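Local atomic coordinates of aminofutalosine deaminase (Helicobacter pylori, PDB entry 7LKK), a protein that deaminates the purine ring of aminofutalosine in menaquinone biosynthesis, probably also that of adenosine, as a metal-dependent hydrolase of the amidohydrolase family. Residues N144-S149 with A153-E158; A174-L179 with L187-A192; I76-H81 with K370-N375. All coordinates share one frame; numbering follows the deposited sequence.

Interaction 1: residues N144-S149 with A153-E158; sequences NLLKES and AVVFLE. With MCF ((8R)-3-(5-S-methyl-5-thio-beta-D-ribofuranosyl)-3,6,7,8-tetrahydroimidazo[4,5-d][1,3]diazepin-8-ol), chain J.
Leu146 lays one methyl of its isobutyl group against the branched and methyl side chains of strand 153-158: CD1 lies 4.0 Å from CG2 of Val155 and 4.2 Å from CB of Ala153. Its CG stands anti to the carbonyl carbon (chi1 -81°), which carries the branch off the helix onto the strand. The small Ala153 lets the helix end come close, and Val155 two residues on points the same way, so that alternate residues of the strand form the seat for a single leucine; Ala135 of the preceding strand also touches it. Helix 143-147 joins the parallel strands 130-137 and 152-159, a beta-alpha-beta unit of the TIM-barrel fold of the amidohydrolases, and Leu146 faces the barrel wall. The helix stops after Lys147, and the backbone N of Ser149 ties the turn by a hydrogen bond of 3.0 Å to O of Leu146. At the far end of the strand the chain of Glu158 runs out extended, with CG anti to the backbone N (chi1 174°), and its OE1 accepts a hydrogen bond from the ribosyl hydroxyl O2S of the inhibitor at 2.5 Å; Asn138 ND2 donates to the same carboxylate oxygen.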
loop_
_atom_site.group_PDB
_atom_site.type_symbol
_atom_site.label_atom_id
_atom_site.label_comp_id
_atom_site.label_asym_id
_atom_site.label_seq_id
_atom_site.Cartn_x
_atom_site.Cartn_y
_atom_site.Cartn_z
ATOM N N ASN A 144 1.607 -19.672 24.269
ATOM C CA ASN A 144 1.695 -19.141 25.629
ATOM C C ASN A 144 1.445 -17.638 25.657
ATOM O O ASN A 144 0.654 -17.142 26.469
ATOM C CB ASN A 144 3.058 -19.474 26.232
ATOM C CG ASN A 144 3.147 -20.911 26.711
ATOM O OD1 ASN A 144 2.131 -21.595 26.847
ATOM N ND2 ASN A 144 4.364 -21.378 26.966
ATOM N N LEU A 145 2.119 -16.894 24.778
ATOM C CA LEU A 145 1.931 -15.448 24.741
ATOM C C LEU A 145 0.509 -15.086 24.330
ATOM O O LEU A 145 -0.077 -14.135 24.861
ATOM C CB LEU A 145 2.950 -14.817 23.793
ATOM C CG LEU A 145 4.397 -14.859 24.287
ATOM C CD1 LEU A 145 5.350 -14.343 23.221
ATOM C CD2 LEU A 145 4.541 -14.059 25.572
ATOM N N LEU A 146 -0.062 -15.835 23.385
ATOM C CA LEU A 146 -1.447 -15.608 22.981
ATOM C C LEU A 146 -2.407 -15.763 24.156
ATOM O O LEU A 146 -3.324 -14.952 24.332
ATOM C CB LEU A 146 -1.830 -16.568 21.852
ATOM C CG LEU A 146 -1.406 -16.195 20.433
ATOM C CD1 LEU A 146 -1.868 -17.256 19.445
ATOM C CD2 LEU A 146 -1.950 -14.827 20.049
ATOM N N LYS A 147 -2.224 -16.815 24.962
ATOM C CA LYS A 147 -3.152 -17.069 26.063
ATOM C C LYS A 147 -3.180 -15.931 27.079
ATOM O O LYS A 147 -4.259 -15.533 27.534
ATOM C CB LYS A 147 -2.795 -18.388 26.750
ATOM C CG LYS A 147 -3.203 -19.623 25.964
ATOM C CD LYS A 147 -3.351 -20.837 26.871
ATOM C CE LYS A 147 -4.378 -20.581 27.962
ATOM N NZ LYS A 147 -4.808 -21.838 28.634
ATOM N N GLU A 148 -2.020 -15.386 27.450
ATOM C CA GLU A 148 -2.026 -14.268 28.387
ATOM C C GLU A 148 -2.198 -12.918 27.701
ATOM O O GLU A 148 -2.063 -11.881 28.358
ATOM C CB GLU A 148 -0.784 -14.267 29.286
ATOM C CG GLU A 148 0.498 -14.817 28.726
ATOM C CD GLU A 148 1.620 -14.714 29.747
ATOM O OE1 GLU A 148 2.075 -13.583 30.022
ATOM O OE2 GLU A 148 2.022 -15.760 30.298
ATOM N N SER A 149 -2.472 -12.908 26.405
ATOM C CA SER A 149 -2.925 -11.695 25.749
ATOM C C SER A 149 -4.443 -11.617 25.818
ATOM O O SER A 149 -5.119 -12.627 26.021
ATOM C CB SER A 149 -2.461 -11.678 24.293
ATOM O OG SER A 149 -3.319 -12.454 23.476
ATOM N N ALA A 153 -8.237 -16.159 20.356
ATOM C CA ALA A 153 -7.307 -16.920 19.533
ATOM C C ALA A 153 -7.935 -18.232 19.091
ATOM O O ALA A 153 -8.426 -19.003 19.923
ATOM C CB ALA A 153 -6.001 -17.190 20.285
ATOM N N VAL A 154 -7.920 -18.475 17.784
ATOM C CA VAL A 154 -8.182 -19.789 17.212
ATOM C C VAL A 154 -6.863 -20.282 16.632
ATOM O O VAL A 154 -6.413 -19.795 15.587
ATOM C CB VAL A 154 -9.278 -19.750 16.140
ATOM C CG1 VAL A 154 -9.489 -21.137 15.550
ATOM C CG2 VAL A 154 -10.575 -19.216 16.728
ATOM N N VAL A 155 -6.234 -21.238 17.308
ATOM C CA VAL A 155 -4.914 -21.718 16.915
ATOM C C VAL A 155 -5.096 -22.950 16.037
ATOM O O VAL A 155 -5.593 -23.985 16.493
ATOM C CB VAL A 155 -4.034 -22.024 18.132
ATOM C CG1 VAL A 155 -2.766 -22.742 17.697
ATOM C CG2 VAL A 155 -3.689 -20.737 18.863
ATOM N N PHE A 156 -4.707 -22.828 14.772
ATOM C CA PHE A 156 -4.737 -23.930 13.815
ATOM C C PHE A 156 -3.385 -24.631 13.872
ATOM O O PHE A 156 -2.391 -24.125 13.346
ATOM C CB PHE A 156 -5.019 -23.424 12.403
ATOM C CG PHE A 156 -6.377 -22.800 12.225
ATOM C CD1 PHE A 156 -6.596 -21.473 12.565
ATOM C CD2 PHE A 156 -7.422 -23.527 11.683
ATOM C CE1 PHE A 156 -7.839 -20.894 12.390
ATOM C CE2 PHE A 156 -8.671 -22.954 11.508
ATOM C CZ PHE A 156 -8.878 -21.634 11.860
ATOM N N LEU A 157 -3.338 -25.794 14.516
ATOM C CA LEU A 157 -2.137 -26.622 14.472
ATOM C C LEU A 157 -1.997 -27.193 13.068
ATOM O O LEU A 157 -2.822 -28.007 12.638
ATOM C CB LEU A 157 -2.202 -27.736 15.512
ATOM C CG LEU A 157 -0.957 -28.626 15.564
ATOM C CD1 LEU A 157 0.281 -27.808 15.904
ATOM C CD2 LEU A 157 -1.136 -29.771 16.547
ATOM N N GLU A 158 -0.957 -26.775 12.356
ATOM C CA GLU A 158 -0.815 -27.048 10.933
ATOM C C GLU A 158 0.095 -28.247 10.712
ATOM O O GLU A 158 1.219 -28.286 11.228
ATOM C CB GLU A 158 -0.256 -25.826 10.206
ATOM C CG GLU A 158 0.060 -26.067 8.747
ATOM C CD GLU A 158 0.643 -24.840 8.081
ATOM O OE1 GLU A 158 1.800 -24.490 8.392
ATOM O OE2 GLU A 158 -0.060 -24.222 7.253
HETATM O O8 MCF J . 0.710 -18.792 3.877
HETATM C C8 MCF J . 1.982 -18.213 3.734
HETATM C C7 MCF J . 2.589 -18.460 2.357
HETATM N N6 MCF J . 2.162 -19.732 1.829
HETATM C C5 MCF J . 2.274 -20.917 2.649
HETATM N N4 MCF J . 2.777 -20.969 4.017
HETATM C C10 MCF J . 3.332 -19.961 4.953
HETATM C C9 MCF J . 2.956 -18.634 4.855
HETATM N N1 MCF J . 3.590 -17.967 5.809
HETATM C C2 MCF J . 4.336 -18.811 6.519
HETATM N N3 MCF J . 4.165 -20.030 5.997
HETATM C C1S MCF J . 4.861 -21.244 6.526
HETATM C C2S MCF J . 3.954 -22.492 6.625
HETATM O O2S MCF J . 3.249 -22.484 7.792
HETATM O O4S MCF J . 5.791 -21.599 5.723
HETATM C C4S MCF J . 5.996 -23.190 5.950
HETATM C C3S MCF J . 4.970 -23.628 6.623
HETATM O O3S MCF J . 5.395 -23.933 8.037
HETATM C C5S MCF J . 6.082 -23.883 4.602
HETATM S S5S MCF J . 7.135 -25.356 4.741
HETATM C C6S MCF J . 6.788 -26.471 3.350
#

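Interaction 2: residues A174-L179 with L187-A192; sequences AKFKEL and LKAALA
Phe176 and Leu191 meet as flat ring and branched tip, with the two side chains set roughly perpendicular. From CB, the phenyl of Phe176 leaves the helix with CG anti to the backbone N (chi1 -178°), a torsion that sends the ring toward strand 187-192. CG lies 3.8 Å from CD2 of Leu191, and CD1, the next atom out, comes to 3.5 Å from the same methyl. That methyl sits over one face of the ring, displaced toward the rim, in a CH-pi contact with CD2 3.9 Å from the centroid and 26° off the normal. Farther along, CE1 reaches CB of Ala189 at 3.9 Å and lies near the carbonyl O of Ala190, both approaching obliquely. At the tip CZ and CE2 rest near CD1 of Leu191, so the two leucine methyls serve different parts of the same ring.

About one helical turn later Leu179 uses the same first torsion to reach the strand: its CG is 3.7 Å from CB of Ala189, and CD1 is 4.4 Å from CD2 of Leu187. Alanine suits position 189 because its single methyl is shared by Phe176 and Leu179, and a short residue lets both bulky side chains approach the backbone. No hydrogen bond crosses this buried contact; its side chains are apolar, and they also approach the Ala190 carbonyl. Leu210 of helix 201-213 touches both Phe176 and Leu191.

The helix and strand axes are 8.8 Å apart and run at 160°, nearly antiparallel, as expected when a helix returns the chain to the start of the next parallel strand. Strand 152-159, helix 166-180 and strand 187-193 form a right-handed beta-alpha-beta crossover, the repeating element of the TIM barrel.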
loop_
_atom_site.group_PDB
_atom_site.type_symbol
_atom_site.label_atom_id
_atom_site.label_comp_id
_atom_site.label_asym_id
_atom_site.label_seq_id
_atom_site.Cartn_x
_atom_site.Cartn_y
_atom_site.Cartn_z
ATOM N N ALA A 174 -0.605 -36.146 19.226
ATOM C CA ALA A 174 -0.235 -35.843 20.598
ATOM C C ALA A 174 -0.008 -34.355 20.792
ATOM O O ALA A 174 -0.331 -33.800 21.850
ATOM C CB ALA A 174 1.002 -36.644 21.009
ATOM N N LYS A 175 0.541 -33.688 19.779
ATOM C CA LYS A 175 0.706 -32.241 19.873
ATOM C C LYS A 175 -0.647 -31.533 19.916
ATOM O O LYS A 175 -0.815 -30.538 20.631
ATOM C CB LYS A 175 1.553 -31.727 18.707
ATOM C CG LYS A 175 2.272 -30.423 18.990
ATOM C CD LYS A 175 3.418 -30.629 19.967
ATOM C CE LYS A 175 4.083 -29.309 20.334
ATOM N NZ LYS A 175 5.142 -28.916 19.363
ATOM N N PHE A 176 -1.626 -32.043 19.164
ATOM C CA PHE A 176 -2.953 -31.436 19.173
ATOM C C PHE A 176 -3.643 -31.628 20.516
ATOM O O PHE A 176 -4.337 -30.724 20.994
ATOM C CB PHE A 176 -3.803 -32.019 18.046
ATOM C CG PHE A 176 -5.174 -31.411 17.946
ATOM C CD1 PHE A 176 -5.331 -30.058 17.682
ATOM C CD2 PHE A 176 -6.307 -32.190 18.122
ATOM C CE1 PHE A 176 -6.594 -29.496 17.590
ATOM C CE2 PHE A 176 -7.569 -31.634 18.033
ATOM C CZ PHE A 176 -7.713 -30.285 17.766
ATOM N N LYS A 177 -3.466 -32.797 21.142
ATOM C CA LYS A 177 -3.995 -33.005 22.486
ATOM C C LYS A 177 -3.406 -31.995 23.462
ATOM O O LYS A 177 -4.095 -31.512 24.368
ATOM C CB LYS A 177 -3.706 -34.435 22.945
ATOM C CG LYS A 177 -3.941 -34.681 24.423
ATOM C CD LYS A 177 -5.424 -34.761 24.737
ATOM C CE LYS A 177 -5.677 -35.564 26.004
ATOM N NZ LYS A 177 -7.126 -35.823 26.222
ATOM N N GLU A 178 -2.129 -31.657 23.278
ATOM C CA GLU A 178 -1.496 -30.629 24.096
ATOM C C GLU A 178 -2.164 -29.277 23.885
ATOM O O GLU A 178 -2.360 -28.515 24.838
ATOM C CB GLU A 178 -0.008 -30.563 23.752
ATOM C CG GLU A 178 0.813 -29.557 24.528
ATOM C CD GLU A 178 2.286 -29.646 24.176
ATOM O OE1 GLU A 178 2.706 -30.701 23.653
ATOM O OE2 GLU A 178 3.021 -28.665 24.412
ATOM N N LEU A 179 -2.533 -28.970 22.639
ATOM C CA LEU A 179 -3.246 -27.728 22.352
ATOM C C LEU A 179 -4.663 -27.766 22.908
ATOM O O LEU A 179 -5.152 -26.766 23.447
ATOM C CB LEU A 179 -3.269 -27.481 20.847
ATOM C CG LEU A 179 -4.019 -26.237 20.366
ATOM C CD1 LEU A 179 -3.436 -24.984 20.998
ATOM C CD2 LEU A 179 -3.995 -26.148 18.848
ATOM N N LEU A 187 -9.327 -19.306 23.887
ATOM C CA LEU A 187 -8.498 -20.128 23.014
ATOM C C LEU A 187 -9.321 -21.294 22.492
ATOM O O LEU A 187 -9.807 -22.116 23.277
ATOM C CB LEU A 187 -7.255 -20.642 23.747
ATOM C CG LEU A 187 -6.303 -21.461 22.873
ATOM C CD1 LEU A 187 -5.978 -20.696 21.605
ATOM C CD2 LEU A 187 -5.031 -21.826 23.623
ATOM N N LYS A 188 -9.472 -21.364 21.173
ATOM C CA LYS A 188 -10.100 -22.489 20.497
ATOM C C LYS A 188 -9.043 -23.239 19.700
ATOM O O LYS A 188 -8.269 -22.627 18.957
ATOM C CB LYS A 188 -11.230 -22.020 19.576
ATOM C CG LYS A 188 -11.804 -23.118 18.691
ATOM C CD LYS A 188 -13.223 -22.800 18.238
ATOM C CE LYS A 188 -13.291 -21.461 17.521
ATOM N NZ LYS A 188 -14.684 -21.100 17.128
ATOM N N ALA A 189 -9.006 -24.558 19.859
ATOM C CA ALA A 189 -8.054 -25.386 19.136
ATOM C C ALA A 189 -8.630 -25.790 17.785
ATOM O O ALA A 189 -9.801 -26.163 17.680
ATOM C CB ALA A 189 -7.690 -26.632 19.945
ATOM N N ALA A 190 -7.793 -25.717 16.753
ATOM C CA ALA A 190 -8.187 -26.062 15.397
ATOM C C ALA A 190 -7.010 -26.740 14.709
ATOM O O ALA A 190 -5.923 -26.869 15.279
ATOM C CB ALA A 190 -8.658 -24.825 14.624
ATOM N N LEU A 191 -7.231 -27.177 13.472
ATOM C CA LEU A 191 -6.255 -27.959 12.730
ATOM C C LEU A 191 -6.108 -27.405 11.323
ATOM O O LEU A 191 -7.012 -26.756 10.789
ATOM C CB LEU A 191 -6.655 -29.440 12.673
ATOM C CG LEU A 191 -6.530 -30.196 13.996
ATOM C CD1 LEU A 191 -7.476 -31.384 14.035
ATOM C CD2 LEU A 191 -5.093 -30.641 14.212
ATOM N N ALA A 192 -4.953 -27.666 10.717
ATOM C CA ALA A 192 -4.682 -27.174 9.376
ATOM C C ALA A 192 -3.898 -28.202 8.578
ATOM O O ALA A 192 -3.003 -28.868 9.107
ATOM C CB ALA A 192 -3.910 -25.848 9.414
#

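Interaction 3: residues I76-H81 with K370-N375; sequences INAHTH and KALALN. With FE (Fe (III) ion), chain E; MCF ((8R)-3-(5-S-methyl-5-thio-beta-D-ribofuranosyl)-3,6,7,8-tetrahydroimidazo[4,5-d][1,3]diazepin-8-ol), chain J.
The side chains of Ile76 and Leu372 come from facing backbones and pass alongside one another, pointing opposite ways, and touch through one methyl each: CG2 of Ile76 lies 3.8 Å from CD2 of Leu372. The other methyl of the leucine, CD1, rests on CB of Ala78 at 3.6 Å. Leu372 thus spans two residues of the strand that face the same way, and a forked side chain suits that position because each prong has its own partner; alanine at 78 leaves room for the nearer one. The contact is buried and apolar.

Farther along the same strand the role changes from packing to metal binding. His79, with CG anti to the backbone N (chi1 -173°), and His81, whose CG is instead anti to the carbonyl carbon (chi1 -57°), bring their NE2 atoms to the iron at 2.1 and 2.0 Å. This His-X-His pair of the first barrel strand is a signature of the amidohydrolases, and His221 and Asp328 complete the protein ligands. The inhibitor adds its hydroxyl O8 to the iron. The two rings meet the inhibitor differently: O8 lies at the edge of the His79 ring, in its plane, whereas N1 sits 3.4 Å above the centre of the His81 ring.

Ala373, with positive phi, is the first residue to leave helical geometry and closes helix 366-371 in a Schellman motif. This helix end packs against residues of the barrel strands: Leu272 of strand 269-275 touches both Ala371 and Leu372, and Phe295 of strand 294-298 touches Ala371. Strand 69-80, in turn, is hydrogen-bonded to its parallel neighbour 130-137.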
loop_
_atom_site.group_PDB
_atom_site.type_symbol
_atom_site.label_atom_id
_atom_site.label_comp_id
_atom_site.label_asym_id
_atom_site.label_seq_id
_atom_site.Cartn_x
_atom_site.Cartn_y
_atom_site.Cartn_z
ATOM N N ILE A 76 -11.152 -9.037 12.913
ATOM C CA ILE A 76 -10.751 -10.437 12.950
ATOM C C ILE A 76 -9.677 -10.629 11.889
ATOM O O ILE A 76 -9.896 -10.309 10.713
ATOM C CB ILE A 76 -11.936 -11.386 12.713
ATOM C CG1 ILE A 76 -12.910 -11.343 13.896
ATOM C CG2 ILE A 76 -11.438 -12.808 12.494
ATOM C CD1 ILE A 76 -14.022 -10.329 13.744
ATOM N N ASN A 77 -8.516 -11.128 12.302
ATOM C CA ASN A 77 -7.408 -11.437 11.399
ATOM C C ASN A 77 -7.332 -12.958 11.317
ATOM O O ASN A 77 -6.737 -13.605 12.181
ATOM C CB ASN A 77 -6.103 -10.820 11.897
ATOM C CG ASN A 77 -4.978 -10.935 10.882
ATOM O OD1 ASN A 77 -5.188 -11.377 9.753
ATOM N ND2 ASN A 77 -3.776 -10.536 11.282
ATOM N N ALA A 78 -7.937 -13.524 10.271
ATOM C CA ALA A 78 -8.243 -14.950 10.232
ATOM C C ALA A 78 -7.063 -15.832 9.849
ATOM O O ALA A 78 -7.209 -17.059 9.875
ATOM C CB ALA A 78 -9.397 -15.208 9.259
ATOM N N HIS A 79 -5.913 -15.260 9.489
ATOM C CA HIS A 79 -4.789 -16.067 9.017
ATOM C C HIS A 79 -3.490 -15.314 9.268
ATOM O O HIS A 79 -3.190 -14.344 8.567
ATOM C CB HIS A 79 -4.945 -16.400 7.535
ATOM C CG HIS A 79 -3.924 -17.368 7.021
ATOM N ND1 HIS A 79 -4.057 -18.733 7.164
ATOM C CD2 HIS A 79 -2.757 -17.169 6.363
ATOM C CE1 HIS A 79 -3.016 -19.334 6.616
ATOM N NE2 HIS A 79 -2.213 -18.408 6.123
ATOM N N THR A 80 -2.719 -15.762 10.259
ATOM C CA THR A 80 -1.391 -15.217 10.494
ATOM C C THR A 80 -0.481 -16.333 10.991
ATOM O O THR A 80 -0.943 -17.359 11.496
ATOM C CB THR A 80 -1.417 -14.055 11.496
ATOM O OG1 THR A 80 -0.113 -13.467 11.580
ATOM C CG2 THR A 80 -1.836 -14.548 12.869
ATOM N N HIS A 81 0.824 -16.117 10.842
ATOM C CA HIS A 81 1.859 -17.045 11.302
ATOM C C HIS A 81 2.751 -16.306 12.296
ATOM O O HIS A 81 3.746 -15.691 11.909
ATOM C CB HIS A 81 2.687 -17.592 10.133
ATOM C CG HIS A 81 1.879 -18.280 9.079
ATOM N ND1 HIS A 81 1.873 -19.649 8.920
ATOM C CD2 HIS A 81 1.068 -17.787 8.113
ATOM C CE1 HIS A 81 1.086 -19.970 7.910
ATOM N NE2 HIS A 81 0.584 -18.858 7.403
ATOM N N LYS A 370 -17.321 -15.111 10.880
ATOM C CA LYS A 370 -17.995 -16.312 10.400
ATOM C C LYS A 370 -16.997 -17.414 10.069
ATOM O O LYS A 370 -17.258 -18.595 10.327
ATOM C CB LYS A 370 -18.847 -15.980 9.177
ATOM C CG LYS A 370 -20.167 -15.290 9.498
ATOM C CD LYS A 370 -20.859 -15.915 10.701
ATOM C CE LYS A 370 -20.915 -14.953 11.882
ATOM N NZ LYS A 370 -22.087 -15.224 12.761
ATOM N N ALA A 371 -15.847 -17.047 9.502
ATOM C CA ALA A 371 -14.842 -18.048 9.171
ATOM C C ALA A 371 -14.309 -18.737 10.423
ATOM O O ALA A 371 -14.078 -19.950 10.422
ATOM C CB ALA A 371 -13.700 -17.407 8.383
ATOM N N LEU A 372 -14.105 -17.984 11.497
ATOM C CA LEU A 372 -13.566 -18.537 12.729
ATOM C C LEU A 372 -14.652 -19.028 13.688
ATOM O O LEU A 372 -14.333 -19.424 14.812
ATOM C CB LEU A 372 -12.671 -17.493 13.418
ATOM C CG LEU A 372 -11.174 -17.481 13.038
ATOM C CD1 LEU A 372 -10.923 -17.608 11.533
ATOM C CD2 LEU A 372 -10.458 -16.260 13.590
ATOM N N ALA A 373 -15.931 -18.976 13.293
ATOM C CA ALA A 373 -17.047 -19.411 14.147
ATOM C C ALA A 373 -17.002 -18.695 15.497
ATOM O O ALA A 373 -17.134 -19.304 16.568
ATOM C CB ALA A 373 -17.059 -20.928 14.335
ATOM N N LEU A 374 -16.809 -17.384 15.426
ATOM C CA LEU A 374 -16.692 -16.470 16.554
ATOM C C LEU A 374 -17.973 -15.655 16.670
ATOM O O LEU A 374 -18.579 -15.333 15.649
ATOM C CB LEU A 374 -15.500 -15.522 16.250
ATOM C CG LEU A 374 -14.083 -15.770 16.790
ATOM C CD1 LEU A 374 -13.771 -15.315 18.205
ATOM C CD2 LEU A 374 -13.992 -17.344 16.776
ATOM N N ASN A 375 -18.382 -15.288 17.895
ATOM C CA ASN A 375 -19.650 -14.553 18.092
ATOM C C ASN A 375 -19.397 -13.044 18.156
ATOM O O ASN A 375 -19.744 -12.350 19.114
ATOM C CB ASN A 375 -20.390 -15.031 19.343
ATOM C CG ASN A 375 -21.756 -14.399 19.489
ATOM O OD1 ASN A 375 -22.447 -14.160 18.507
ATOM N ND2 ASN A 375 -22.163 -14.148 20.731
HETATM FE FE FE E . -0.243 -18.741 5.591
HETATM O O8 MCF J . 0.710 -18.792 3.877
HETATM C C8 MCF J . 1.982 -18.213 3.734
HETATM C C7 MCF J . 2.589 -18.460 2.357
HETATM N N6 MCF J . 2.162 -19.732 1.829
HETATM C C5 MCF J . 2.274 -20.917 2.649
HETATM N N4 MCF J . 2.777 -20.969 4.017
HETATM C C10 MCF J . 3.332 -19.961 4.953
HETATM C C9 MCF J . 2.956 -18.634 4.855
HETATM N N1 MCF J . 3.590 -17.967 5.809
HETATM C C2 MCF J . 4.336 -18.811 6.519
HETATM N N3 MCF J . 4.165 -20.030 5.997
HETATM C C1S MCF J . 4.861 -21.244 6.526
HETATM C C2S MCF J . 3.954 -22.492 6.625
HETATM O O2S MCF J . 3.249 -22.484 7.792
HETATM O O4S MCF J . 5.791 -21.599 5.723
HETATM C C4S MCF J . 5.996 -23.190 5.950
HETATM C C3S MCF J . 4.970 -23.628 6.623
HETATM O O3S MCF J . 5.395 -23.933 8.037
HETATM C C5S MCF J . 6.082 -23.883 4.602
HETATM S S5S MCF J . 7.135 -25.356 4.741
HETATM C C6S MCF J . 6.788 -26.471 3.350
#

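All three contacts belong to one TIM barrel. Interactions 1 and 2 come in series along the chain, from consecutive beta-alpha-beta units, with centres about 10 Å apart; their strands, 152-159 and 187-193, are parallel neighbours joined by backbone hydrogen bonds such as Ala190 N to Val155 O. Interaction 3 brackets both in sequence, bringing the first barrel strand together with a helix end nearly 300 residues later, and its centre lies about 12 Å from interaction 1 and 16 Å from interaction 2. Val154 packs on Leu372, and Lys188 NZ probably hydrogen-bonds to Leu372 O. Together the contacts fasten helices to the strands whose Glu158, His79 and His81 reach the inhibitor, the histidines also binding the iron.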